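Local structure of beta-phenylalanine aminotransferase (Variovorax paradoxus, 4AO9) at residues V226-G231 with F259-T264. The protein catalyses the PLP-dependent transfer of the amino group of beta-phenylalanine, probably to a keto acid acceptor, as a class-III aminotransferase. Residues are numbered along the deposited sequence; the frame is centred on the assembly and turned at random.
With PLP (pyridoxal-5'-phosphate), chain C.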
loop_
_atom_site.group_PDB
_atom_site.type_symbol
_atom_site.label_atom_id
_atom_site.label_comp_id
_atom_site.label_asym_id
_atom_site.label_seq_id
_atom_site.Cartn_x
_atom_site.Cartn_y
_atom_site.Cartn_z
ATOM N N VAL A 226 -1.879 -2.463 -19.769
ATOM C CA VAL A 226 -2.908 -3.462 -20.060
ATOM C C VAL A 226 -2.719 -4.745 -19.251
ATOM O O VAL A 226 -1.587 -5.172 -18.978
ATOM C CB VAL A 226 -2.941 -3.768 -21.598
ATOM C CG1 VAL A 226 -1.672 -4.502 -22.031
ATOM C CG2 VAL A 226 -4.199 -4.560 -22.006
ATOM N N GLU A 227 -3.846 -5.353 -18.887
ATOM C CA GLU A 227 -3.864 -6.719 -18.346
ATOM C C GLU A 227 -3.873 -7.715 -19.508
ATOM O O GLU A 227 -4.701 -7.582 -20.402
ATOM C CB GLU A 227 -5.132 -6.940 -17.528
ATOM C CG GLU A 227 -5.278 -6.023 -16.293
ATOM C CD GLU A 227 -6.732 -5.914 -15.880
ATOM O OE1 GLU A 227 -7.186 -6.784 -15.096
ATOM O OE2 GLU A 227 -7.414 -4.985 -16.377
ATOM N N PRO A 228 -2.968 -8.714 -19.510
ATOM C CA PRO A 228 -3.023 -9.695 -20.625
ATOM C C PRO A 228 -4.283 -10.573 -20.594
ATOM O O PRO A 228 -4.638 -11.167 -21.621
ATOM C CB PRO A 228 -1.749 -10.526 -20.465
ATOM C CG PRO A 228 -0.906 -9.833 -19.470
ATOM C CD PRO A 228 -1.729 -8.821 -18.717
ATOM N N MET A 229 -4.927 -10.657 -19.428
ATOM C CA MET A 229 -6.304 -11.126 -19.283
ATOM C C MET A 229 -6.916 -10.203 -18.251
ATOM O O MET A 229 -6.355 -10.056 -17.159
ATOM C CB MET A 229 -6.357 -12.573 -18.765
ATOM C CG MET A 229 -7.781 -13.059 -18.490
ATOM S SD MET A 229 -7.912 -14.467 -17.360
ATOM C CE MET A 229 -7.663 -13.632 -15.788
ATOM N N GLN A 230 -8.028 -9.553 -18.580
ATOM C CA GLN A 230 -8.672 -8.688 -17.587
ATOM C C GLN A 230 -9.276 -9.530 -16.480
ATOM O O GLN A 230 -9.952 -10.531 -16.733
ATOM C CB GLN A 230 -9.722 -7.793 -18.214
ATOM C CG GLN A 230 -9.125 -6.667 -19.030
ATOM C CD GLN A 230 -10.165 -5.673 -19.491
ATOM O OE1 GLN A 230 -11.365 -5.970 -19.551
ATOM N NE2 GLN A 230 -9.713 -4.483 -19.832
ATOM N N GLY A 231 -9.004 -9.121 -15.248
ATOM C CA GLY A 231 -9.445 -9.859 -14.062
ATOM C C GLY A 231 -10.802 -9.396 -13.581
ATOM O O GLY A 231 -11.813 -10.087 -13.758
ATOM N N PHE A 259 2.744 -4.401 -18.898
ATOM C CA PHE A 259 1.785 -5.443 -18.569
ATOM C C PHE A 259 1.534 -5.481 -17.067
ATOM O O PHE A 259 2.463 -5.683 -16.261
ATOM C CB PHE A 259 2.263 -6.825 -19.022
ATOM C CG PHE A 259 2.053 -7.133 -20.492
ATOM C CD1 PHE A 259 0.920 -6.715 -21.192
ATOM C CD2 PHE A 259 2.989 -7.921 -21.152
ATOM C CE1 PHE A 259 0.740 -7.055 -22.539
ATOM C CE2 PHE A 259 2.824 -8.252 -22.504
ATOM C CZ PHE A 259 1.711 -7.820 -23.193
ATOM N N ASP A 260 0.262 -5.329 -16.714
ATOM C CA ASP A 260 -0.185 -5.536 -15.349
ATOM C C ASP A 260 -0.425 -7.031 -15.171
ATOM O O ASP A 260 -1.447 -7.553 -15.615
ATOM C CB ASP A 260 -1.463 -4.717 -15.099
ATOM C CG ASP A 260 -2.001 -4.887 -13.686
ATOM O OD1 ASP A 260 -1.609 -5.848 -12.995
ATOM O OD2 ASP A 260 -2.820 -4.053 -13.269
ATOM N N GLU A 261 0.537 -7.704 -14.541
ATOM C CA GLU A 261 0.422 -9.142 -14.264
ATOM C C GLU A 261 0.184 -9.405 -12.784
ATOM O O GLU A 261 0.468 -10.490 -12.272
ATOM C CB GLU A 261 1.632 -9.922 -14.802
ATOM C CG GLU A 261 1.772 -9.852 -16.333
ATOM C CD GLU A 261 2.258 -11.145 -16.927
ATOM O OE1 GLU A 261 1.446 -12.080 -17.027
ATOM O OE2 GLU A 261 3.453 -11.226 -17.255
ATOM N N VAL A 262 -0.421 -8.436 -12.104
ATOM C CA VAL A 262 -0.756 -8.648 -10.685
ATOM C C VAL A 262 -1.571 -9.931 -10.519
ATOM O O VAL A 262 -1.341 -10.696 -9.589
ATOM C CB VAL A 262 -1.477 -7.421 -10.076
ATOM C CG1 VAL A 262 -2.073 -7.749 -8.697
ATOM C CG2 VAL A 262 -0.523 -6.227 -9.985
ATOM N N MET A 263 -2.511 -10.160 -11.425
ATOM C CA MET A 263 -3.256 -11.419 -11.438
ATOM C C MET A 263 -2.635 -12.447 -12.399
ATOM O O MET A 263 -2.452 -13.614 -12.047
ATOM C CB MET A 263 -4.711 -11.147 -11.805
ATOM C CG MET A 263 -5.651 -12.203 -11.345
ATOM S SD MET A 263 -7.328 -11.582 -11.506
ATOM C CE MET A 263 -7.621 -10.751 -9.952
ATOM N N THR A 264 -2.291 -12.029 -13.611
ATOM C CA THR A 264 -1.918 -13.003 -14.649
ATOM C C THR A 264 -0.561 -13.687 -14.453
ATOM O O THR A 264 -0.248 -14.674 -15.144
ATOM C CB THR A 264 -1.988 -12.411 -16.077
ATOM O OG1 THR A 264 -1.036 -11.356 -16.214
ATOM C CG2 THR A 264 -3.386 -11.868 -16.388
HETATM N N1 PLP C . -4.128 -4.973 -10.923
HETATM C C2 PLP C . -4.768 -6.136 -11.034
HETATM C C2A PLP C . -4.849 -6.759 -12.429
HETATM C C3 PLP C . -5.318 -6.750 -9.904
HETATM O O3 PLP C . -5.900 -7.842 -10.045
HETATM C C4 PLP C . -5.223 -6.164 -8.632
HETATM C C4A PLP C . -5.792 -6.809 -7.352
HETATM C C5 PLP C . -4.564 -4.915 -8.582
HETATM C C6 PLP C . -4.033 -4.354 -9.743
HETATM C C5A PLP C . -4.408 -4.147 -7.256
HETATM O O4P PLP C . -3.640 -4.732 -6.290
HETATM P P PLP C . -3.894 -4.272 -4.767
HETATM O O1P PLP C . -5.359 -4.711 -4.387
HETATM O O2P PLP C . -3.767 -2.710 -4.678
HETATM O O3P PLP C . -2.818 -4.930 -3.970
#
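V226, the last residue of its strand, pairs with F259, next to last in the parallel neighbour 256-260, and the N-H of D260 closes the pairing on V226 O, with 2.9 Å from D260 N to that oxygen. Beside this bond, V226 CG1 lies at the edge of the F259 ring, 3.5 Å from CD1, while P228 CG sits over a ring face. P228 CD packs on D260 O at 3.4 Å, and P228 CG leans on T264 OG1, a hydroxyl that donates to E261 OE1.

D260 illustrates how a strand end delivers an acid to a cofactor. Its CB lies 3.9 Å from V226 O; CG, swung anti to the backbone N (chi1 180°), comes 3.5 Å from PLP N1. OD1 accepts from V262 N in an Asx turn that restrains the carboxylate's rotation, and OD2 lies 2.8 Å from PLP N1 and is hydrogen-bonded to H180 ND1 and N156 ND2. An alanine here would probably leave N1 without its carboxylate partner and H180, N156 and V262 N without their acceptor. V262 CG1 packs 3.5 Å from PLP C4, and E227 OE1, gripped by G231 N, approaches the C2A methyl. Such an aspartate at N1 is the hallmark of fold-type I PLP enzymes, the class-III aminotransferases among them.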